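Local coordinates for protein lipoxygenase (Cyanothece sp., PDB 5EK8) that probably oxygenates polyunsaturated fatty acids at a non-heme iron centre, as a 9R-lipoxygenase carrying a PLAT domain, at residues T434-I446 with Y516-R528. Sequence-based numbering, arbitrary orientation.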
loop_
_atom_site.group_PDB
_atom_site.type_symbol
_atom_site.label_atom_id
_atom_site.label_comp_id
_atom_site.label_asym_id
_atom_site.label_seq_id
_atom_site.Cartn_x
_atom_site.Cartn_y
_atom_site.Cartn_z
ATOM N N THR A 434 -4.556 -15.100 3.489
ATOM C CA THR A 434 -5.636 -15.203 4.469
ATOM C C THR A 434 -6.459 -13.921 4.626
ATOM O O THR A 434 -7.452 -13.906 5.357
ATOM C CB THR A 434 -5.096 -15.574 5.863
ATOM O OG1 THR A 434 -4.508 -14.415 6.471
ATOM C CG2 THR A 434 -4.057 -16.674 5.763
ATOM N N TYR A 435 -6.051 -12.849 3.954
ATOM C CA TYR A 435 -6.701 -11.550 4.137
ATOM C C TYR A 435 -7.956 -11.403 3.294
ATOM O O TYR A 435 -7.894 -11.432 2.067
ATOM C CB TYR A 435 -5.730 -10.410 3.810
ATOM C CG TYR A 435 -4.611 -10.235 4.813
ATOM C CD1 TYR A 435 -4.784 -10.583 6.144
ATOM C CD2 TYR A 435 -3.378 -9.716 4.424
ATOM C CE1 TYR A 435 -3.759 -10.422 7.066
ATOM C CE2 TYR A 435 -2.341 -9.546 5.342
ATOM C CZ TYR A 435 -2.542 -9.906 6.659
ATOM O OH TYR A 435 -1.533 -9.756 7.579
ATOM N N ASP A 436 -9.097 -11.245 3.958
ATOM C CA ASP A 436 -10.363 -11.011 3.268
ATOM C C ASP A 436 -11.116 -9.842 3.914
ATOM O O ASP A 436 -10.801 -9.432 5.030
ATOM C CB ASP A 436 -11.219 -12.284 3.273
ATOM C CG ASP A 436 -12.533 -12.112 2.531
ATOM O OD1 ASP A 436 -12.496 -11.837 1.313
ATOM O OD2 ASP A 436 -13.600 -12.241 3.170
ATOM N N TRP A 437 -12.111 -9.311 3.208
ATOM C CA TRP A 437 -12.868 -8.154 3.671
ATOM C C TRP A 437 -14.047 -8.501 4.581
ATOM O O TRP A 437 -14.490 -7.662 5.364
ATOM C CB TRP A 437 -13.386 -7.360 2.470
ATOM C CG TRP A 437 -14.137 -8.209 1.488
ATOM C CD1 TRP A 437 -13.627 -8.830 0.387
ATOM C CD2 TRP A 437 -15.535 -8.539 1.522
ATOM N NE1 TRP A 437 -14.617 -9.517 -0.270
ATOM C CE2 TRP A 437 -15.797 -9.356 0.408
ATOM C CE3 TRP A 437 -16.586 -8.217 2.383
ATOM C CZ2 TRP A 437 -17.070 -9.863 0.133
ATOM C CZ3 TRP A 437 -17.847 -8.726 2.113
ATOM C CH2 TRP A 437 -18.078 -9.536 0.996
ATOM N N LYS A 438 -14.551 -9.728 4.481
ATOM C CA LYS A 438 -15.818 -10.081 5.123
ATOM C C LYS A 438 -15.727 -10.205 6.640
ATOM O O LYS A 438 -14.782 -10.790 7.173
ATOM C CB LYS A 438 -16.371 -11.384 4.537
ATOM C CG LYS A 438 -17.872 -11.526 4.734
ATOM C CD LYS A 438 -18.434 -12.747 4.033
ATOM C CE LYS A 438 -19.954 -12.725 4.038
ATOM N NZ LYS A 438 -20.521 -13.945 3.402
ATOM N N ASP A 439 -16.727 -9.639 7.316
ATOM C CA ASP A 439 -16.850 -9.669 8.775
ATOM C C ASP A 439 -15.631 -9.094 9.501
ATOM O O ASP A 439 -15.457 -9.299 10.705
ATOM C CB ASP A 439 -17.113 -11.099 9.258
ATOM C CG ASP A 439 -18.580 -11.501 9.144
ATOM O OD1 ASP A 439 -19.335 -10.828 8.408
ATOM O OD2 ASP A 439 -18.974 -12.497 9.792
ATOM N N TRP A 440 -14.793 -8.366 8.769
ATOM C CA TRP A 440 -13.602 -7.760 9.347
ATOM C C TRP A 440 -13.973 -6.508 10.140
ATOM O O TRP A 440 -14.720 -5.655 9.660
ATOM C CB TRP A 440 -12.588 -7.423 8.249
ATOM C CG TRP A 440 -11.228 -7.051 8.763
ATOM C CD1 TRP A 440 -10.133 -7.860 8.837
ATOM C CD2 TRP A 440 -10.819 -5.774 9.268
ATOM N NE1 TRP A 440 -9.065 -7.167 9.355
ATOM C CE2 TRP A 440 -9.461 -5.885 9.632
ATOM C CE3 TRP A 440 -11.468 -4.549 9.448
ATOM C CZ2 TRP A 440 -8.742 -4.818 10.169
ATOM C CZ3 TRP A 440 -10.755 -3.493 9.981
ATOM C CH2 TRP A 440 -9.405 -3.633 10.331
ATOM N N GLN A 441 -13.449 -6.409 11.357
ATOM C CA GLN A 441 -13.663 -5.239 12.203
ATOM C C GLN A 441 -12.445 -5.012 13.102
ATOM O O GLN A 441 -11.772 -5.970 13.487
ATOM C CB GLN A 441 -14.933 -5.401 13.040
ATOM C CG GLN A 441 -14.931 -6.622 13.934
ATOM C CD GLN A 441 -16.216 -6.774 14.715
ATOM O OE1 GLN A 441 -17.097 -5.917 14.656
ATOM N NE2 GLN A 441 -16.331 -7.874 15.456
ATOM N N PRO A 442 -12.146 -3.741 13.424
ATOM C CA PRO A 442 -10.965 -3.412 14.230
ATOM C C PRO A 442 -11.014 -4.002 15.637
ATOM O O PRO A 442 -12.098 -4.198 16.190
ATOM C CB PRO A 442 -10.993 -1.880 14.289
ATOM C CG PRO A 442 -11.825 -1.461 13.129
ATOM C CD PRO A 442 -12.861 -2.533 12.981
ATOM N N ARG A 443 -9.839 -4.280 16.196
ATOM C CA ARG A 443 -9.715 -4.805 17.556
ATOM C C ARG A 443 -10.363 -3.880 18.584
ATOM O O ARG A 443 -10.559 -2.695 18.324
ATOM C CB ARG A 443 -8.241 -5.014 17.907
ATOM C CG ARG A 443 -7.448 -3.712 17.999
ATOM C CD ARG A 443 -5.948 -3.940 17.838
ATOM N NE ARG A 443 -5.602 -4.404 16.495
ATOM C CZ ARG A 443 -4.360 -4.629 16.077
ATOM N NH1 ARG A 443 -3.334 -4.432 16.895
ATOM N NH2 ARG A 443 -4.139 -5.047 14.837
ATOM N N GLN A 444 -10.692 -4.424 19.750
ATOM C CA GLN A 444 -11.246 -3.621 20.836
ATOM C C GLN A 444 -10.167 -3.257 21.858
ATOM O O GLN A 444 -9.194 -3.998 22.027
ATOM C CB GLN A 444 -12.399 -4.364 21.515
ATOM C CG GLN A 444 -13.625 -4.519 20.635
ATOM C CD GLN A 444 -14.144 -3.187 20.125
ATOM O OE1 GLN A 444 -14.128 -2.185 20.839
ATOM N NE2 GLN A 444 -14.601 -3.169 18.877
ATOM N N PRO A 445 -10.329 -2.105 22.533
ATOM C CA PRO A 445 -9.331 -1.613 23.488
ATOM C C PRO A 445 -9.154 -2.523 24.698
ATOM O O PRO A 445 -10.119 -2.771 25.418
ATOM C CB PRO A 445 -9.895 -0.253 23.916
ATOM C CG PRO A 445 -10.819 0.143 22.820
ATOM C CD PRO A 445 -11.424 -1.136 22.350
ATOM N N ILE A 446 -7.935 -3.008 24.909
ATOM C CA ILE A 446 -7.611 -3.756 26.114
ATOM C C ILE A 446 -7.726 -2.872 27.352
ATOM O O ILE A 446 -8.258 -3.294 28.378
ATOM C CB ILE A 446 -6.189 -4.340 26.061
ATOM C CG1 ILE A 446 -5.973 -5.138 24.776
ATOM C CG2 ILE A 446 -5.919 -5.199 27.287
ATOM C CD1 ILE A 446 -4.644 -5.855 24.740
ATOM N N TYR A 516 -6.897 -12.222 21.792
ATOM C CA TYR A 516 -7.845 -11.572 22.688
ATOM C C TYR A 516 -9.027 -10.982 21.924
ATOM O O TYR A 516 -10.106 -10.804 22.483
ATOM C CB TYR A 516 -7.144 -10.479 23.504
ATOM C CG TYR A 516 -7.140 -9.113 22.847
ATOM C CD1 TYR A 516 -8.066 -8.146 23.207
ATOM C CD2 TYR A 516 -6.215 -8.796 21.862
ATOM C CE1 TYR A 516 -8.071 -6.901 22.606
ATOM C CE2 TYR A 516 -6.212 -7.555 21.257
ATOM C CZ TYR A 516 -7.141 -6.610 21.634
ATOM O OH TYR A 516 -7.146 -5.372 21.036
ATOM N N ASP A 517 -8.808 -10.667 20.651
ATOM C CA ASP A 517 -9.852 -10.118 19.790
ATOM C C ASP A 517 -9.746 -10.774 18.417
ATOM O O ASP A 517 -8.650 -10.907 17.878
ATOM C CB ASP A 517 -9.719 -8.593 19.680
ATOM C CG ASP A 517 -10.952 -7.935 19.080
ATOM O OD1 ASP A 517 -11.077 -7.915 17.837
ATOM O OD2 ASP A 517 -11.788 -7.425 19.856
ATOM N N THR A 518 -10.873 -11.187 17.849
ATOM C CA THR A 518 -10.834 -11.963 16.610
ATOM C C THR A 518 -11.420 -11.242 15.402
ATOM O O THR A 518 -11.458 -11.799 14.305
ATOM C CB THR A 518 -11.575 -13.309 16.770
ATOM O OG1 THR A 518 -12.842 -13.092 17.405
ATOM C CG2 THR A 518 -10.750 -14.273 17.608
ATOM N N GLY A 519 -11.868 -10.008 15.605
ATOM C CA GLY A 519 -12.518 -9.243 14.555
ATOM C C GLY A 519 -11.677 -8.966 13.319
ATOM O O GLY A 519 -12.213 -8.824 12.223
ATOM N N GLU A 520 -10.363 -8.867 13.487
ATOM C CA GLU A 520 -9.471 -8.590 12.364
ATOM C C GLU A 520 -9.004 -9.887 11.722
ATOM O O GLU A 520 -8.509 -9.900 10.594
ATOM C CB GLU A 520 -8.252 -7.781 12.817
ATOM C CG GLU A 520 -8.556 -6.458 13.508
ATOM C CD GLU A 520 -7.289 -5.738 13.951
ATOM O OE1 GLU A 520 -6.186 -6.183 13.557
ATOM O OE2 GLU A 520 -7.397 -4.735 14.693
ATOM N N LEU A 521 -9.169 -10.977 12.458
ATOM C CA LEU A 521 -8.606 -12.259 12.063
ATOM C C LEU A 521 -9.390 -12.964 10.969
ATOM O O LEU A 521 -10.555 -12.659 10.709
ATOM C CB LEU A 521 -8.505 -13.176 13.278
ATOM C CG LEU A 521 -7.568 -12.681 14.376
ATOM C CD1 LEU A 521 -7.572 -13.670 15.510
ATOM C CD2 LEU A 521 -6.160 -12.478 13.839
ATOM N N ASP A 522 -8.719 -13.912 10.329
ATOM C CA ASP A 522 -9.328 -14.751 9.315
ATOM C C ASP A 522 -10.477 -15.563 9.907
ATOM O O ASP A 522 -10.335 -16.159 10.972
ATOM C CB ASP A 522 -8.270 -15.674 8.713
ATOM C CG ASP A 522 -8.845 -16.663 7.733
ATOM O OD1 ASP A 522 -8.208 -17.715 7.518
ATOM O OD2 ASP A 522 -9.925 -16.391 7.170
ATOM N N LYS A 523 -11.617 -15.563 9.226
ATOM C CA LYS A 523 -12.736 -16.421 9.612
ATOM C C LYS A 523 -12.815 -17.643 8.699
ATOM O O LYS A 523 -13.447 -17.587 7.644
ATOM C CB LYS A 523 -14.063 -15.660 9.562
ATOM C CG LYS A 523 -14.229 -14.598 10.620
ATOM C CD LYS A 523 -13.615 -13.282 10.183
ATOM C CE LYS A 523 -13.687 -12.257 11.298
ATOM N NZ LYS A 523 -12.823 -11.110 10.994
ATOM N N PRO A 524 -12.174 -18.754 9.102
ATOM C CA PRO A 524 -12.112 -19.950 8.254
ATOM C C PRO A 524 -13.481 -20.589 8.047
ATOM O O PRO A 524 -13.723 -21.185 6.999
ATOM C CB PRO A 524 -11.177 -20.891 9.032
ATOM C CG PRO A 524 -10.473 -20.018 10.033
ATOM C CD PRO A 524 -11.466 -18.954 10.376
ATOM N N ASP A 525 -14.363 -20.451 9.032
ATOM C CA ASP A 525 -15.689 -21.058 8.968
ATOM C C ASP A 525 -16.592 -20.388 7.937
ATOM O O ASP A 525 -17.469 -21.034 7.364
ATOM C CB ASP A 525 -16.351 -21.023 10.345
ATOM C CG ASP A 525 -15.770 -22.056 11.292
ATOM O OD1 ASP A 525 -16.307 -23.183 11.342
ATOM O OD2 ASP A 525 -14.775 -21.748 11.980
ATOM N N LEU A 526 -16.377 -19.096 7.700
ATOM C CA LEU A 526 -17.121 -18.386 6.665
ATOM C C LEU A 526 -16.742 -18.922 5.288
ATOM O O LEU A 526 -15.572 -18.904 4.914
ATOM C CB LEU A 526 -16.863 -16.879 6.740
ATOM C CG LEU A 526 -17.805 -16.002 7.575
ATOM C CD1 LEU A 526 -17.951 -16.523 8.999
ATOM C CD2 LEU A 526 -17.306 -14.556 7.581
ATOM N N PRO A 527 -17.736 -19.407 4.531
ATOM C CA PRO A 527 -17.487 -20.015 3.219
ATOM C C PRO A 527 -16.725 -19.101 2.261
ATOM O O PRO A 527 -17.015 -17.907 2.174
ATOM C CB PRO A 527 -18.898 -20.292 2.686
ATOM C CG PRO A 527 -19.748 -20.400 3.899
ATOM C CD PRO A 527 -19.161 -19.451 4.902
ATOM N N ARG A 528 -15.753 -19.672 1.557
ATOM C CA ARG A 528 -15.074 -18.974 0.471
ATOM C C ARG A 528 -15.357 -19.683 -0.842
ATOM O O ARG A 528 -15.750 -20.848 -0.855
ATOM C CB ARG A 528 -13.570 -18.889 0.725
ATOM C CG ARG A 528 -13.231 -18.117 1.975
ATOM C CD ARG A 528 -11.757 -17.787 2.080
ATOM N NE ARG A 528 -11.426 -17.404 3.448
ATOM C CZ ARG A 528 -10.516 -16.497 3.765
ATOM N NH1 ARG A 528 -9.845 -15.876 2.812
ATOM N NH2 ARG A 528 -10.280 -16.207 5.035
#
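Glu520 OE2 is gripped twice by Arg443: NE meets it at 2.6 Å on the syn side, nearly straight at 173° though clearly tilted out of the carboxylate plane, while the backbone N comes in on the anti side as a separate hydrogen bond. Arg443 NH2 reaches Glu520 OE1 at 2.7 Å, and NE and NH2 together make a bidentate, side-on salt bridge that pins two irregular loops of the lipoxygenase fold together, one running between helices 421-432 and 451-473, the other following strand 513-515. Arg443 NH1 is taken by Pro260 O. With an alanine at Glu520, the guanidinium of Arg443 would probably lose this carboxylate as its counter-charge, and the backbone N of Arg443 would lose this acceptor.

The CA of Glu520 sits over one face of the Trp440 indole, 3.8 Å from the centroid of the five-membered ring; Trp440 CG stands anti to the backbone N (chi1 -168°), which lays the indole alongside the Glu520 chain. The Trp440 side chain is about 12 Å from that of the iron ligand His570. Gly519 O takes two donors from opposite faces of its carbonyl plane, Gln441 N at 2.8 Å and Lys523 NZ at 2.7 Å. Toward the Tyr516 end of the contact, Ile446 CG1 packs over a face of the Tyr516 ring, 3.5 Å from CE1, and Tyr516 OH donates to Gln444 O at 2.7 Å, tilted 23° from the carbonyl plane.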